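Local coordinates for type III secretion system effector protein ExoU (Pseudomonas fluorescens, PDB 4QMK) that is a bacterial effector probably injected into host cells, where a patatin-like phospholipase domain would act on lipids and a membrane-localization domain would bind phosphatidylinositol 4,5-bisphosphate, at residues I569-I581 with A601-F614. Numbering follows the deposited sequence.
Sequences IGVKAENFIREVI and AVRDLGEATTPAEF
Glu613 OE1 takes two bonds from Thr609, one of 2.8 Å and nearly straight from Thr609 N, the other longer from Thr609 OG1, both on its syn side and from the same face of the carboxylate. Thr610, the N-cap residue of the helix that starts at Pro611, accepts a capping bond through OG1 from Glu613 N (3.2 Å). The turn so fixed offers its backbone to Ile569, which illustrates how a branched side chain can pack on a polar loop: CG2, anti to the backbone N, lies 3.5 Å from Ala608 O, while CG1 leads CD1 over the Thr610-Pro611 peptide, 3.8 Å from Pro611 N. Helices 555-585 and 592-606 run antiparallel here, their local axes 9.7 Å apart at 163°, and with helix 611-624 they build a helical bundle in the C-terminal region of ExoU; the membrane-localization domain named for this protein is likely to include it. Knobs-into-holes packing joins them. Leu605 fills the hole among Ala573, Phe576, Ile577 and Ile581; Leu605 CD1 arrives at the edge of the Phe576 ring, 3.6 Å from Phe576 CD2, and meets Ile581 CD1 tip to tip, and Ala573 CB rests 3.6 Å from Leu605 O. Phe614 is the second knob, set among Ile569, Lys572, Ala573 and Phe576. With CG anti to its backbone N (chi1 -179°), its ring extends to helix 555-585 and brings Phe614 CE1 to 3.9 Å from Ala573 CA, which lies in the ring plane. Trp647 meets the Phe576 ring edge-to-face, and Leu618 of helix 611-624 also touches Phe576.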
loop_
_atom_site.group_PDB
_atom_site.type_symbol
_atom_site.label_atom_id
_atom_site.label_comp_id
_atom_site.label_asym_id
_atom_site.label_seq_id
_atom_site.Cartn_x
_atom_site.Cartn_y
_atom_site.Cartn_z
ATOM N N ILE A 569 -3.789 19.467 -14.426
ATOM C CA ILE A 569 -2.548 20.083 -14.840
ATOM C C ILE A 569 -2.081 20.965 -13.757
ATOM O O ILE A 569 -0.914 20.972 -13.418
ATOM C CB ILE A 569 -2.726 20.943 -16.096
ATOM C CG1 ILE A 569 -3.156 20.081 -17.264
ATOM C CG2 ILE A 569 -1.427 21.682 -16.474
ATOM C CD1 ILE A 569 -2.147 19.011 -17.645
ATOM N N GLY A 570 -3.000 21.694 -13.170
ATOM C CA GLY A 570 -2.672 22.526 -12.004
ATOM C C GLY A 570 -1.991 21.691 -10.916
ATOM O O GLY A 570 -1.003 22.086 -10.383
ATOM N N VAL A 571 -2.494 20.504 -10.671
ATOM C CA VAL A 571 -1.975 19.638 -9.645
ATOM C C VAL A 571 -0.633 19.051 -10.076
ATOM O O VAL A 571 0.269 18.921 -9.239
ATOM C CB VAL A 571 -2.990 18.535 -9.294
ATOM C CG1 VAL A 571 -2.352 17.348 -8.621
ATOM C CG2 VAL A 571 -4.107 19.138 -8.474
ATOM N N LYS A 572 -0.474 18.721 -11.356
ATOM C CA LYS A 572 0.826 18.233 -11.784
ATOM C C LYS A 572 1.879 19.312 -11.645
ATOM O O LYS A 572 3.019 19.018 -11.361
ATOM C CB LYS A 572 0.817 17.681 -13.189
ATOM C CG LYS A 572 0.342 16.252 -13.248
ATOM C CD LYS A 572 0.391 15.678 -14.654
ATOM C CE LYS A 572 -0.144 14.254 -14.665
ATOM N NZ LYS A 572 -1.567 14.169 -14.207
ATOM N N ALA A 573 1.490 20.550 -11.881
ATOM C CA ALA A 573 2.415 21.654 -11.849
ATOM C C ALA A 573 2.928 21.849 -10.403
ATOM O O ALA A 573 4.091 22.087 -10.180
ATOM C CB ALA A 573 1.728 22.911 -12.372
ATOM N N GLU A 574 2.031 21.796 -9.440
ATOM C CA GLU A 574 2.419 21.909 -8.032
ATOM C C GLU A 574 3.366 20.788 -7.666
ATOM O O GLU A 574 4.359 20.990 -6.994
ATOM C CB GLU A 574 1.204 21.875 -7.130
ATOM C CG GLU A 574 0.821 23.219 -6.538
ATOM C CD GLU A 574 0.479 24.274 -7.568
ATOM O OE1 GLU A 574 -0.440 24.039 -8.392
ATOM O OE2 GLU A 574 1.106 25.363 -7.525
ATOM N N ASN A 575 3.072 19.605 -8.146
ATOM C CA ASN A 575 3.903 18.500 -7.853
ATOM C C ASN A 575 5.291 18.595 -8.443
ATOM O O ASN A 575 6.256 18.331 -7.737
ATOM C CB ASN A 575 3.198 17.238 -8.204
ATOM C CG ASN A 575 2.097 16.934 -7.205
ATOM O OD1 ASN A 575 2.257 17.202 -6.038
ATOM N ND2 ASN A 575 0.983 16.427 -7.654
ATOM N N PHE A 576 5.377 19.078 -9.695
ATOM C CA PHE A 576 6.596 19.178 -10.422
ATOM C C PHE A 576 7.453 20.218 -9.727
ATOM O O PHE A 576 8.666 20.013 -9.511
ATOM C CB PHE A 576 6.314 19.560 -11.868
ATOM C CG PHE A 576 7.541 19.750 -12.685
ATOM C CD1 PHE A 576 8.248 18.671 -13.150
ATOM C CD2 PHE A 576 8.003 21.005 -12.949
ATOM C CE1 PHE A 576 9.434 18.842 -13.847
ATOM C CE2 PHE A 576 9.172 21.214 -13.686
ATOM C CZ PHE A 576 9.900 20.128 -14.132
ATOM N N ILE A 577 6.800 21.310 -9.346
ATOM C CA ILE A 577 7.431 22.388 -8.611
ATOM C C ILE A 577 8.053 21.920 -7.348
ATOM O O ILE A 577 9.190 22.157 -7.087
ATOM C CB ILE A 577 6.429 23.501 -8.299
ATOM C CG1 ILE A 577 6.153 24.293 -9.605
ATOM C CG2 ILE A 577 6.986 24.459 -7.266
ATOM C CD1 ILE A 577 5.028 25.313 -9.544
ATOM N N ARG A 578 7.302 21.188 -6.585
ATOM C CA ARG A 578 7.737 20.750 -5.252
ATOM C C ARG A 578 8.831 19.701 -5.334
ATOM O O ARG A 578 9.742 19.712 -4.573
ATOM C CB ARG A 578 6.503 20.143 -4.564
ATOM C CG ARG A 578 6.713 19.839 -3.117
ATOM C CD ARG A 578 6.300 18.437 -2.763
ATOM N NE ARG A 578 4.872 18.242 -2.759
ATOM C CZ ARG A 578 4.314 17.048 -2.836
ATOM N NH1 ARG A 578 5.064 15.967 -2.894
ATOM N NH2 ARG A 578 3.010 16.935 -2.857
ATOM N N GLU A 579 8.742 18.833 -6.318
ATOM C CA GLU A 579 9.561 17.649 -6.410
ATOM C C GLU A 579 10.768 17.757 -7.380
ATOM O O GLU A 579 11.721 17.024 -7.279
ATOM C CB GLU A 579 8.628 16.524 -6.877
ATOM C CG GLU A 579 8.862 15.153 -6.281
ATOM C CD GLU A 579 8.621 15.093 -4.766
ATOM O OE1 GLU A 579 9.441 14.420 -4.089
ATOM O OE2 GLU A 579 7.673 15.741 -4.271
ATOM N N VAL A 580 10.731 18.701 -8.298
ATOM C CA VAL A 580 11.797 18.855 -9.244
ATOM C C VAL A 580 12.448 20.247 -9.180
ATOM O O VAL A 580 13.682 20.377 -9.091
ATOM C CB VAL A 580 11.290 18.630 -10.659
ATOM C CG1 VAL A 580 12.431 18.846 -11.631
ATOM C CG2 VAL A 580 10.745 17.238 -10.815
ATOM N N ILE A 581 11.640 21.288 -9.158
ATOM C CA ILE A 581 12.207 22.607 -9.102
ATOM C C ILE A 581 12.798 22.972 -7.760
ATOM O O ILE A 581 13.970 23.398 -7.694
ATOM C CB ILE A 581 11.215 23.631 -9.533
ATOM C CG1 ILE A 581 10.941 23.439 -11.031
ATOM C CG2 ILE A 581 11.801 24.998 -9.324
ATOM C CD1 ILE A 581 9.825 24.313 -11.554
ATOM N N ALA A 601 10.042 29.386 -14.592
ATOM C CA ALA A 601 9.303 28.163 -14.789
ATOM C C ALA A 601 8.160 28.036 -13.800
ATOM O O ALA A 601 7.113 27.545 -14.165
ATOM C CB ALA A 601 10.195 26.947 -14.680
ATOM N N VAL A 602 8.372 28.464 -12.555
ATOM C CA VAL A 602 7.339 28.398 -11.546
ATOM C C VAL A 602 6.126 29.257 -11.898
ATOM O O VAL A 602 5.005 28.741 -11.879
ATOM C CB VAL A 602 7.918 28.740 -10.154
ATOM C CG1 VAL A 602 6.841 29.035 -9.127
ATOM C CG2 VAL A 602 8.772 27.589 -9.722
ATOM N N ARG A 603 6.321 30.512 -12.279
ATOM C CA ARG A 603 5.193 31.374 -12.703
ATOM C C ARG A 603 4.459 30.779 -13.896
ATOM O O ARG A 603 3.257 30.625 -13.872
ATOM C CB ARG A 603 5.654 32.762 -13.098
ATOM C CG ARG A 603 6.145 33.615 -11.961
ATOM C CD ARG A 603 6.699 34.948 -12.474
ATOM N NE ARG A 603 7.509 35.638 -11.456
ATOM C CZ ARG A 603 8.823 35.455 -11.263
ATOM N NH1 ARG A 603 9.522 34.611 -12.024
ATOM N NH2 ARG A 603 9.445 36.124 -10.296
ATOM N N ASP A 604 5.187 30.428 -14.946
ATOM C CA ASP A 604 4.554 29.900 -16.148
ATOM C C ASP A 604 3.735 28.672 -15.767
ATOM O O ASP A 604 2.666 28.502 -16.265
ATOM C CB ASP A 604 5.598 29.544 -17.215
ATOM C CG ASP A 604 6.392 30.772 -17.688
ATOM O OD1 ASP A 604 5.893 31.904 -17.542
ATOM O OD2 ASP A 604 7.538 30.623 -18.181
ATOM N N LEU A 605 4.247 27.836 -14.857
ATOM C CA LEU A 605 3.554 26.630 -14.457
ATOM C C LEU A 605 2.275 26.968 -13.705
ATOM O O LEU A 605 1.302 26.230 -13.782
ATOM C CB LEU A 605 4.429 25.749 -13.586
ATOM C CG LEU A 605 5.337 24.785 -14.351
ATOM C CD1 LEU A 605 6.225 24.051 -13.376
ATOM C CD2 LEU A 605 4.591 23.763 -15.142
ATOM N N GLY A 606 2.274 28.067 -12.969
ATOM C CA GLY A 606 1.079 28.478 -12.293
ATOM C C GLY A 606 0.040 28.974 -13.282
ATOM O O GLY A 606 -1.090 29.159 -12.928
ATOM N N GLU A 607 0.428 29.124 -14.538
ATOM C CA GLU A 607 -0.423 29.685 -15.558
ATOM C C GLU A 607 -0.916 28.601 -16.530
ATOM O O GLU A 607 -1.730 28.845 -17.404
ATOM C CB GLU A 607 0.439 30.687 -16.335
ATOM C CG GLU A 607 -0.203 32.015 -16.665
ATOM C CD GLU A 607 -0.346 32.914 -15.440
ATOM O OE1 GLU A 607 -0.563 34.133 -15.630
ATOM O OE2 GLU A 607 -0.244 32.408 -14.295
ATOM N N ALA A 608 -0.412 27.399 -16.355
ATOM C CA ALA A 608 -0.649 26.326 -17.282
ATOM C C ALA A 608 -1.983 25.592 -17.121
ATOM O O ALA A 608 -2.292 25.082 -16.038
ATOM C CB ALA A 608 0.452 25.332 -17.116
ATOM N N THR A 609 -2.737 25.472 -18.211
ATOM C CA THR A 609 -4.039 24.789 -18.152
ATOM C C THR A 609 -4.142 23.526 -18.998
ATOM O O THR A 609 -5.102 22.791 -18.889
ATOM C CB THR A 609 -5.153 25.739 -18.560
ATOM O OG1 THR A 609 -4.993 26.111 -19.946
ATOM C CG2 THR A 609 -5.116 26.978 -17.670
ATOM N N THR A 610 -3.135 23.244 -19.793
ATOM C CA THR A 610 -3.179 22.122 -20.714
ATOM C C THR A 610 -1.851 21.399 -20.693
ATOM O O THR A 610 -0.857 21.927 -20.185
ATOM C CB THR A 610 -3.356 22.624 -22.159
ATOM O OG1 THR A 610 -2.304 23.553 -22.435
ATOM C CG2 THR A 610 -4.695 23.334 -22.342
ATOM N N PRO A 611 -1.835 20.179 -21.243
ATOM C CA PRO A 611 -0.617 19.430 -21.376
ATOM C C PRO A 611 0.415 20.197 -22.238
ATOM O O PRO A 611 1.632 20.188 -21.932
ATOM C CB PRO A 611 -1.065 18.165 -22.091
ATOM C CG PRO A 611 -2.504 17.995 -21.736
ATOM C CD PRO A 611 -3.044 19.373 -21.532
ATOM N N ALA A 612 -0.050 20.858 -23.306
ATOM C CA ALA A 612 0.881 21.571 -24.197
ATOM C C ALA A 612 1.633 22.665 -23.450
ATOM O O ALA A 612 2.868 22.810 -23.600
ATOM C CB ALA A 612 0.161 22.153 -25.402
ATOM N N GLU A 613 0.903 23.448 -22.675
ATOM C CA GLU A 613 1.529 24.506 -21.906
ATOM C C GLU A 613 2.474 23.917 -20.825
ATOM O O GLU A 613 3.593 24.379 -20.657
ATOM C CB GLU A 613 0.474 25.389 -21.278
ATOM C CG GLU A 613 -0.379 26.110 -22.306
ATOM C CD GLU A 613 -1.700 26.603 -21.761
ATOM O OE1 GLU A 613 -1.869 26.687 -20.527
ATOM O OE2 GLU A 613 -2.570 26.912 -22.590
ATOM N N PHE A 614 2.023 22.901 -20.115
ATOM C CA PHE A 614 2.856 22.225 -19.111
ATOM C C PHE A 614 4.154 21.742 -19.757
ATOM O O PHE A 614 5.223 21.989 -19.247
ATOM C CB PHE A 614 2.084 21.034 -18.539
ATOM C CG PHE A 614 2.814 20.276 -17.504
ATOM C CD1 PHE A 614 2.791 20.667 -16.202
ATOM C CD2 PHE A 614 3.499 19.134 -17.833
ATOM C CE1 PHE A 614 3.451 19.940 -15.238
ATOM C CE2 PHE A 614 4.181 18.401 -16.871
ATOM C CZ PHE A 614 4.166 18.820 -15.578
#